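Local coordinates for protein P91 (Metagenome, PDB 4ZI5) that hydrolyses phosphotriesters as a promiscuous activity of a dienelactone hydrolase-like alpha/beta hydrolase, at residues A16-Y21 against R27-F32; V45-E50 against D56-R61; D180-D185 against P225-D230. All coordinates share one frame; numbering follows the deposited sequence.

Interaction 1: A16-Y21 against R27-F32; sequences ARKVDY and RCIGEF
Tyr21 lies with one ring face against Cys28 in an antiparallel beta hairpin formed by strands 15-23 and 26-34, at an outer end of the alpha/beta-hydrolase sheet. Cys28 CB sits 3.5 Å from the centroid of the Tyr21 ring, nearly on the ring normal, a CH-pi contact; the Cys28 sulfur lies obliquely to the same ring. A chi1 of 62° sets Tyr21 CG between its backbone N and carbonyl carbon, which swings the ring across to the partner strand.

At the other end, the extended Arg17 chain runs alongside Phe32, and Phe32 CD2 meets the centre of one guanidinium face, 3.5 Å from Arg17 CZ, with the two planes 50° apart. On the same face of the sheet Val19 CG2 packs against Phe32 CB. On the opposite face Lys18 crosses Glu31 obliquely, Lys18 CE 3.2 Å from Glu31 OE1 while NZ stays too far off for a salt bridge; Glu31 OE2 is hydrogen-bonded to His33. Arg17-Phe32, Val19-Gly30 and Tyr21-Cys28 are the hydrogen-bonded pairs, each with two backbone bonds.

Further out, Arg17 NH1 forms a salt bridge with Glu119 and NH2 a hydrogen bond with Gln117, Tyr21 OH is hydrogen-bonded to the backbone N of Asp76, and helix 100-115 packs against the Tyr21 ring. A water bridges the strands by donating to Asp20 OD1 and, at 2.7 Å, to Cys28 O.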
loop_
_atom_site.group_PDB
_atom_site.type_symbol
_atom_site.label_atom_id
_atom_site.label_comp_id
_atom_site.label_asym_id
_atom_site.label_seq_id
_atom_site.Cartn_x
_atom_site.Cartn_y
_atom_site.Cartn_z
ATOM N N ALA A 16 -5.175 17.091 25.171
ATOM C CA ALA A 16 -6.430 17.133 24.438
ATOM C C ALA A 16 -7.342 18.171 25.065
ATOM O O ALA A 16 -7.287 18.404 26.280
ATOM C CB ALA A 16 -7.094 15.773 24.442
ATOM N N ARG A 17 -8.233 18.724 24.256
ATOM C CA ARG A 17 -9.222 19.668 24.765
ATOM C C ARG A 17 -10.489 19.543 23.956
ATOM O O ARG A 17 -10.448 19.203 22.764
ATOM C CB ARG A 17 -8.660 21.084 24.705
ATOM C CG ARG A 17 -8.510 21.681 23.305
ATOM C CD ARG A 17 -7.900 23.058 23.383
ATOM N NE ARG A 17 -7.812 23.764 22.097
ATOM C CZ ARG A 17 -6.685 24.122 21.479
ATOM N NH1 ARG A 17 -5.481 23.781 21.950
ATOM N NH2 ARG A 17 -6.773 24.810 20.340
ATOM N N LYS A 18 -11.628 19.856 24.587
ATOM C CA LYS A 18 -12.899 19.838 23.882
ATOM C C LYS A 18 -13.025 21.058 22.987
ATOM O O LYS A 18 -12.511 22.140 23.321
ATOM C CB LYS A 18 -14.064 19.765 24.867
ATOM C CG LYS A 18 -14.044 18.504 25.732
ATOM C CD LYS A 18 -14.110 17.220 24.920
ATOM C CE LYS A 18 -13.634 16.008 25.709
ATOM N NZ LYS A 18 -14.084 15.880 27.118
ATOM N N VAL A 19 -13.641 20.861 21.822
ATOM C CA VAL A 19 -13.937 21.950 20.898
ATOM C C VAL A 19 -15.419 21.904 20.548
ATOM O O VAL A 19 -15.874 20.956 19.924
ATOM C CB VAL A 19 -13.083 21.849 19.606
ATOM C CG1 VAL A 19 -13.454 22.921 18.592
ATOM C CG2 VAL A 19 -11.596 21.960 19.959
ATOM N N ASP A 20 -16.139 22.964 20.931
ATOM C CA ASP A 20 -17.541 23.161 20.572
ATOM C C ASP A 20 -17.640 23.767 19.184
ATOM O O ASP A 20 -16.940 24.714 18.875
ATOM C CB ASP A 20 -18.212 24.125 21.571
ATOM C CG ASP A 20 -18.302 23.545 22.955
ATOM O OD1 ASP A 20 -18.883 22.451 23.102
ATOM O OD2 ASP A 20 -17.786 24.178 23.906
ATOM N N TYR A 21 -18.482 23.200 18.332
ATOM C CA TYR A 21 -18.772 23.796 17.040
ATOM C C TYR A 21 -20.189 23.438 16.631
ATOM O O TYR A 21 -20.817 22.592 17.265
ATOM C CB TYR A 21 -17.716 23.375 15.989
ATOM C CG TYR A 21 -17.609 21.881 15.667
ATOM C CD1 TYR A 21 -16.897 21.014 16.469
ATOM C CD2 TYR A 21 -18.203 21.363 14.521
ATOM C CE1 TYR A 21 -16.795 19.654 16.160
ATOM C CE2 TYR A 21 -18.110 20.028 14.208
ATOM C CZ TYR A 21 -17.401 19.168 15.021
ATOM O OH TYR A 21 -17.282 17.847 14.669
ATOM N N ARG A 27 -25.353 21.094 17.675
ATOM C CA ARG A 27 -24.136 21.453 18.405
ATOM C C ARG A 27 -23.259 20.224 18.516
ATOM O O ARG A 27 -23.724 19.158 18.953
ATOM C CB ARG A 27 -24.452 21.968 19.793
ATOM C CG ARG A 27 -25.259 23.256 19.769
ATOM C CD ARG A 27 -25.177 23.980 21.109
ATOM N NE ARG A 27 -25.764 25.296 21.007
ATOM C CZ ARG A 27 -25.212 26.354 20.408
ATOM N NH1 ARG A 27 -24.014 26.303 19.859
ATOM N NH2 ARG A 27 -25.877 27.499 20.378
ATOM N N CYS A 28 -22.003 20.377 18.115
ATOM C CA CYS A 28 -21.037 19.298 18.119
ATOM C C CYS A 28 -19.941 19.554 19.145
ATOM O O CYS A 28 -19.579 20.692 19.435
ATOM C CB CYS A 28 -20.442 19.132 16.723
ATOM S SG CYS A 28 -21.670 18.797 15.433
ATOM N N ILE A 29 -19.431 18.471 19.716
ATOM C CA ILE A 29 -18.350 18.548 20.678
ATOM C C ILE A 29 -17.247 17.589 20.254
ATOM O O ILE A 29 -17.293 16.395 20.537
ATOM C CB ILE A 29 -18.797 18.218 22.102
ATOM C CG1 ILE A 29 -20.162 18.882 22.440
ATOM C CG2 ILE A 29 -17.714 18.685 23.058
ATOM C CD1 ILE A 29 -20.902 18.192 23.575
ATOM N N GLY A 30 -16.270 18.124 19.549
ATOM C CA GLY A 30 -15.106 17.329 19.151
ATOM C C GLY A 30 -14.009 17.374 20.213
ATOM O O GLY A 30 -14.097 18.118 21.196
ATOM N N GLU A 31 -12.948 16.602 19.994
ATOM C CA GLU A 31 -11.793 16.594 20.885
ATOM C C GLU A 31 -10.531 16.795 20.077
ATOM O O GLU A 31 -10.256 16.034 19.146
ATOM C CB GLU A 31 -11.714 15.275 21.704
ATOM C CG GLU A 31 -10.695 15.335 22.825
ATOM C CD GLU A 31 -10.676 14.083 23.647
ATOM O OE1 GLU A 31 -11.223 14.129 24.766
ATOM O OE2 GLU A 31 -10.145 13.057 23.166
ATOM N N PHE A 32 -9.785 17.839 20.443
ATOM C CA PHE A 32 -8.618 18.319 19.715
ATOM C C PHE A 32 -7.363 17.885 20.458
ATOM O O PHE A 32 -7.216 18.165 21.651
ATOM C CB PHE A 32 -8.668 19.835 19.619
ATOM C CG PHE A 32 -7.524 20.446 18.896
ATOM C CD1 PHE A 32 -7.421 20.349 17.513
ATOM C CD2 PHE A 32 -6.552 21.167 19.593
ATOM C CE1 PHE A 32 -6.380 20.937 16.842
ATOM C CE2 PHE A 32 -5.501 21.773 18.935
ATOM C CZ PHE A 32 -5.419 21.672 17.550
HETATM O O HOH W 1 -21.133 22.173 21.044
HETATM O O HOH W 2 -21.970 24.419 19.743
#

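Interaction 2: V45-E50 against D56-R61; sequences VVVFPE and DHAKER
Ala58 turns its methyl group toward the loop that follows strand 42-48 and meets the ring of Pro49, with Ala58 CB 3.8 Å from Pro49 CB and only slightly farther from CG. Val47, two residues earlier and still in the strand, also points at the helix. Its CG1 branch, anti to the backbone N (chi1 179°), reaches the Ala58 carbonyl, with Val47 CG1 3.9 Å from Ala58 O, and has a looser contact with Arg61 CB. The interface is small, buried and largely apolar, without a direct hydrogen bond between the segments.

Polar groups gather beside it. The Arg61 side chain starts toward the strand but then folds back along its own helix, bringing Arg61 NH2 over the rim of one face of the His57 ring, while His57 NE2 lies 3.4 Å above the centre of the guanidinium. Arg61 NH2 makes a weak bond to His57 O; NH1 forms a salt bridge with Glu234. A water accepts from Glu50 N at 3.1 Å and has a weak contact with His57 ND1. Glu50 itself extends to Ser213 and touches Cys131 of a probable nucleophile elbow. Strand, loop and helix form the first half of a right-handed beta-alpha-beta crossover to strand 71-74, typical of the alpha/beta-hydrolase fold.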
loop_
_atom_site.group_PDB
_atom_site.type_symbol
_atom_site.label_atom_id
_atom_site.label_comp_id
_atom_site.label_asym_id
_atom_site.label_seq_id
_atom_site.Cartn_x
_atom_site.Cartn_y
_atom_site.Cartn_z
ATOM N N VAL A 45 -5.241 17.386 11.065
ATOM C CA VAL A 45 -5.954 16.211 10.574
ATOM C C VAL A 45 -7.300 16.087 11.288
ATOM O O VAL A 45 -7.356 16.087 12.542
ATOM C CB VAL A 45 -5.158 14.901 10.798
ATOM C CG1 VAL A 45 -5.873 13.701 10.165
ATOM C CG2 VAL A 45 -3.755 15.018 10.188
ATOM N N VAL A 46 -8.370 15.978 10.513
ATOM C CA VAL A 46 -9.671 15.616 11.072
ATOM C C VAL A 46 -9.787 14.113 11.118
ATOM O O VAL A 46 -9.470 13.451 10.133
ATOM C CB VAL A 46 -10.847 16.109 10.200
ATOM C CG1 VAL A 46 -12.162 15.821 10.911
ATOM C CG2 VAL A 46 -10.727 17.592 9.926
ATOM N N VAL A 47 -10.254 13.577 12.245
ATOM C CA VAL A 47 -10.416 12.140 12.413
ATOM C C VAL A 47 -11.902 11.879 12.478
ATOM O O VAL A 47 -12.537 12.297 13.444
ATOM C CB VAL A 47 -9.747 11.617 13.682
ATOM C CG1 VAL A 47 -9.965 10.106 13.829
ATOM C CG2 VAL A 47 -8.248 11.982 13.702
ATOM N N PHE A 48 -12.451 11.212 11.461
ATOM C CA PHE A 48 -13.858 10.850 11.439
ATOM C C PHE A 48 -14.075 9.449 12.024
ATOM O O PHE A 48 -13.513 8.476 11.528
ATOM C CB PHE A 48 -14.441 10.949 10.032
ATOM C CG PHE A 48 -14.558 12.364 9.520
ATOM C CD1 PHE A 48 -15.471 13.245 10.073
ATOM C CD2 PHE A 48 -13.706 12.846 8.529
ATOM C CE1 PHE A 48 -15.555 14.571 9.642
ATOM C CE2 PHE A 48 -13.807 14.155 8.080
ATOM C CZ PHE A 48 -14.736 15.023 8.661
ATOM N N PRO A 49 -14.880 9.339 13.095
ATOM C CA PRO A 49 -15.054 8.028 13.711
ATOM C C PRO A 49 -15.940 7.063 12.942
ATOM O O PRO A 49 -16.527 7.406 11.919
ATOM C CB PRO A 49 -15.691 8.332 15.080
ATOM C CG PRO A 49 -15.817 9.800 15.172
ATOM C CD PRO A 49 -15.544 10.416 13.865
ATOM N N GLU A 50 -16.014 5.841 13.462
ATOM C CA GLU A 50 -16.989 4.886 12.978
ATOM C C GLU A 50 -18.395 5.381 13.279
ATOM O O GLU A 50 -18.592 6.387 14.022
ATOM C CB GLU A 50 -16.754 3.523 13.630
ATOM C CG GLU A 50 -15.430 2.878 13.259
ATOM C CD GLU A 50 -15.422 1.397 13.546
ATOM O OE1 GLU A 50 -15.694 1.035 14.699
ATOM O OE2 GLU A 50 -15.181 0.586 12.628
ATOM N N ASP A 56 -13.574 6.080 22.169
ATOM C CA ASP A 56 -12.184 5.996 22.600
ATOM C C ASP A 56 -11.253 5.641 21.441
ATOM O O ASP A 56 -10.166 6.142 21.387
ATOM C CB ASP A 56 -11.997 4.991 23.735
ATOM C CG ASP A 56 -12.626 5.446 25.045
ATOM O OD1 ASP A 56 -13.007 6.616 25.198
ATOM O OD2 ASP A 56 -12.741 4.595 25.930
ATOM N N HIS A 57 -11.714 4.797 20.528
ATOM C CA HIS A 57 -10.928 4.412 19.372
ATOM C C HIS A 57 -10.519 5.663 18.560
ATOM O O HIS A 57 -9.329 5.855 18.237
ATOM C CB HIS A 57 -11.732 3.444 18.505
ATOM C CG HIS A 57 -11.034 3.046 17.255
ATOM N ND1 HIS A 57 -11.102 3.797 16.102
ATOM C CD2 HIS A 57 -10.241 1.992 16.970
ATOM C CE1 HIS A 57 -10.360 3.234 15.169
ATOM N NE2 HIS A 57 -9.848 2.128 15.657
ATOM N N ALA A 58 -11.488 6.536 18.294
ATOM C CA ALA A 58 -11.189 7.711 17.444
ATOM C C ALA A 58 -10.267 8.670 18.164
ATOM O O ALA A 58 -9.338 9.230 17.576
ATOM C CB ALA A 58 -12.465 8.395 17.018
ATOM N N LYS A 59 -10.523 8.852 19.461
ATOM C CA LYS A 59 -9.702 9.740 20.277
ATOM C C LYS A 59 -8.248 9.262 20.369
ATOM O O LYS A 59 -7.329 10.077 20.364
ATOM C CB LYS A 59 -10.293 9.904 21.676
ATOM C CG LYS A 59 -11.653 10.584 21.697
ATOM C CD LYS A 59 -12.316 10.490 23.055
ATOM C CE LYS A 59 -13.619 11.250 23.025
ATOM N NZ LYS A 59 -14.368 11.042 24.287
ATOM N N GLU A 60 -8.050 7.943 20.455
ATOM C CA GLU A 60 -6.694 7.377 20.475
ATOM C C GLU A 60 -5.948 7.613 19.181
ATOM O O GLU A 60 -4.739 7.877 19.208
ATOM C CB GLU A 60 -6.733 5.875 20.828
ATOM C CG GLU A 60 -5.422 5.127 20.761
ATOM C CD GLU A 60 -4.316 5.652 21.649
ATOM O OE1 GLU A 60 -4.536 6.421 22.603
ATOM O OE2 GLU A 60 -3.165 5.278 21.358
ATOM N N ARG A 61 -6.652 7.539 18.052
ATOM C CA ARG A 61 -6.020 7.825 16.769
ATOM C C ARG A 61 -5.613 9.291 16.655
ATOM O O ARG A 61 -4.510 9.610 16.154
ATOM C CB ARG A 61 -6.919 7.350 15.601
ATOM C CG ARG A 61 -7.291 5.866 15.621
ATOM C CD ARG A 61 -6.077 4.974 15.865
ATOM N NE ARG A 61 -6.242 3.526 16.011
ATOM C CZ ARG A 61 -6.734 2.881 17.074
ATOM N NH1 ARG A 61 -6.709 1.545 17.091
ATOM N NH2 ARG A 61 -7.265 3.548 18.103
HETATM O O HOH W 3 -14.190 5.344 15.856
#

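Interaction 3: D180-D185 against P225-D230; sequences DPLVQD and PGLAYD
Two surface loops at the C-terminal ends of sheet strands meet here, one following strand 171-177 and the other following strand 202-207. The first carries a type I beta turn from Asp180 to Val183, whose corner residues Pro181 and Leu182 both point at the second loop. Pro181 sets its ring against the backbone of Gly226, with Pro181 CG 3.6 Å from Gly226 CA. Gly226 has a positive phi (92°), and the proline ring comes in on the side where a CB would stand.

Leu182 and Leu227 cross at about a right angle and touch through single methyl groups, Leu182 CD1 lying 3.7 Å from Leu227 CD1. In Leu227 a chi2 of 64° turns CD1 toward this partner. No hydrogen bond joins the two segments directly.

The turn is stiffened from within: Asp180 OD1 accepts from Leu182 N at 2.9 Å, with the donor above the carboxylate plane, forming an Asx turn. The other carboxylate oxygen, Asp180 OD2, bonds to His212 ND1, and His212 also bonds through its backbone to Gly226 and Ala228. An aspartate after this strand paired with a histidine on a later loop is consistent with the acid-histidine pair of an alpha/beta-hydrolase catalytic triad.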
loop_
_atom_site.group_PDB
_atom_site.type_symbol
_atom_site.label_atom_id
_atom_site.label_comp_id
_atom_site.label_asym_id
_atom_site.label_seq_id
_atom_site.Cartn_x
_atom_site.Cartn_y
_atom_site.Cartn_z
ATOM N N ASP A 180 -13.418 -7.990 3.361
ATOM C CA ASP A 180 -14.500 -7.254 4.000
ATOM C C ASP A 180 -15.815 -7.531 3.235
ATOM O O ASP A 180 -15.940 -7.155 2.075
ATOM C CB ASP A 180 -14.148 -5.742 3.989
ATOM C CG ASP A 180 -15.181 -4.861 4.655
ATOM O OD1 ASP A 180 -16.297 -5.322 4.970
ATOM O OD2 ASP A 180 -14.874 -3.655 4.859
ATOM N N PRO A 181 -16.794 -8.182 3.894
ATOM C CA PRO A 181 -18.030 -8.536 3.196
ATOM C C PRO A 181 -19.027 -7.385 3.080
ATOM O O PRO A 181 -20.049 -7.550 2.430
ATOM C CB PRO A 181 -18.629 -9.618 4.092
ATOM C CG PRO A 181 -18.220 -9.208 5.484
ATOM C CD PRO A 181 -16.836 -8.577 5.317
ATOM N N LEU A 182 -18.759 -6.260 3.732
ATOM C CA LEU A 182 -19.692 -5.148 3.744
ATOM C C LEU A 182 -19.444 -4.165 2.595
ATOM O O LEU A 182 -20.229 -3.265 2.398
ATOM C CB LEU A 182 -19.606 -4.419 5.088
ATOM C CG LEU A 182 -19.862 -5.303 6.313
ATOM C CD1 LEU A 182 -19.804 -4.455 7.579
ATOM C CD2 LEU A 182 -21.206 -6.021 6.218
ATOM N N VAL A 183 -18.369 -4.354 1.831
ATOM C CA VAL A 183 -18.037 -3.481 0.704
ATOM C C VAL A 183 -17.949 -4.329 -0.554
ATOM O O VAL A 183 -17.135 -5.239 -0.624
ATOM C CB VAL A 183 -16.689 -2.804 0.936
ATOM C CG1 VAL A 183 -16.347 -1.870 -0.221
ATOM C CG2 VAL A 183 -16.692 -2.048 2.243
ATOM N N GLN A 184 -18.784 -4.038 -1.538
ATOM C CA GLN A 184 -18.878 -4.867 -2.747
ATOM C C GLN A 184 -17.765 -4.527 -3.762
ATOM O O GLN A 184 -17.336 -3.360 -3.884
ATOM C CB GLN A 184 -20.274 -4.716 -3.378
ATOM C CG GLN A 184 -21.448 -4.929 -2.418
ATOM C CD GLN A 184 -21.329 -6.214 -1.591
ATOM O OE1 GLN A 184 -21.380 -6.187 -0.344
ATOM N NE2 GLN A 184 -21.126 -7.345 -2.278
ATOM N N ASP A 185 -17.298 -5.547 -4.482
ATOM C CA ASP A 185 -16.228 -5.395 -5.491
ATOM C C ASP A 185 -16.562 -4.338 -6.519
ATOM O O ASP A 185 -15.693 -3.570 -6.939
ATOM C CB ASP A 185 -16.000 -6.709 -6.264
ATOM C CG ASP A 185 -15.274 -7.758 -5.460
ATOM O OD1 ASP A 185 -14.690 -7.419 -4.413
ATOM O OD2 ASP A 185 -15.278 -8.941 -5.886
ATOM N N PRO A 225 -21.784 -9.155 12.269
ATOM C CA PRO A 225 -20.969 -10.034 11.415
ATOM C C PRO A 225 -20.145 -9.244 10.402
ATOM O O PRO A 225 -20.564 -8.176 9.958
ATOM C CB PRO A 225 -22.004 -10.919 10.707
ATOM C CG PRO A 225 -23.272 -10.765 11.496
ATOM C CD PRO A 225 -23.230 -9.397 12.093
ATOM N N GLY A 226 -18.963 -9.751 10.078
ATOM C CA GLY A 226 -18.067 -9.084 9.109
ATOM C C GLY A 226 -17.056 -8.121 9.721
ATOM O O GLY A 226 -16.241 -7.551 8.988
ATOM N N LEU A 227 -17.099 -7.949 11.049
ATOM C CA LEU A 227 -16.191 -7.074 11.773
ATOM C C LEU A 227 -15.223 -7.872 12.639
ATOM O O LEU A 227 -15.643 -8.680 13.466
ATOM C CB LEU A 227 -16.952 -6.085 12.650
ATOM C CG LEU A 227 -17.516 -4.855 11.952
ATOM C CD1 LEU A 227 -18.565 -5.232 10.931
ATOM C CD2 LEU A 227 -18.093 -3.911 13.013
ATOM N N ALA A 228 -13.927 -7.663 12.437
ATOM C CA ALA A 228 -12.908 -8.309 13.227
ATOM C C ALA A 228 -11.624 -7.475 13.143
ATOM O O ALA A 228 -11.374 -6.821 12.121
ATOM C CB ALA A 228 -12.670 -9.742 12.762
ATOM N N TYR A 229 -10.823 -7.550 14.211
ATOM C CA TYR A 229 -9.544 -6.887 14.317
ATOM C C TYR A 229 -8.485 -7.632 13.577
ATOM O O TYR A 229 -8.469 -8.879 13.610
ATOM C CB TYR A 229 -9.131 -6.825 15.788
ATOM C CG TYR A 229 -7.836 -6.095 16.068
ATOM C CD1 TYR A 229 -7.611 -4.812 15.579
ATOM C CD2 TYR A 229 -6.810 -6.701 16.806
ATOM C CE1 TYR A 229 -6.420 -4.141 15.846
ATOM C CE2 TYR A 229 -5.623 -6.027 17.077
ATOM C CZ TYR A 229 -5.421 -4.756 16.591
ATOM O OH TYR A 229 -4.224 -4.103 16.859
ATOM N N ASP A 230 -7.573 -6.903 12.941
ATOM C CA ASP A 230 -6.359 -7.524 12.418
ATOM C C ASP A 230 -5.209 -6.562 12.623
ATOM O O ASP A 230 -5.128 -5.531 11.940
ATOM C CB ASP A 230 -6.460 -7.929 10.935
ATOM C CG ASP A 230 -5.264 -8.723 10.507
ATOM O OD1 ASP A 230 -5.070 -9.828 11.054
ATOM O OD2 ASP A 230 -4.451 -8.235 9.716
#

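Overall arrangement
Interactions 1, 2 and 3 follow one another along the chain without interleaving. The hairpin of interaction 1 and the strand of interaction 2 belong to the same mixed sheet, and their centres are 12 Å apart; the two contacts touch where the Glu31 carboxylate packs on Lys59 of helix 56-67. Interaction 3 lies across the chain's centre from interaction 1, their centres about 30 Å apart, whereas its nearest atoms come to about 5 Å from those of interaction 2. The series thus runs from an outer hairpin, through the buried start of a beta-alpha-beta crossover, to loops beside the probable active site, with Glu50 and Asp180 approaching that site from different loops.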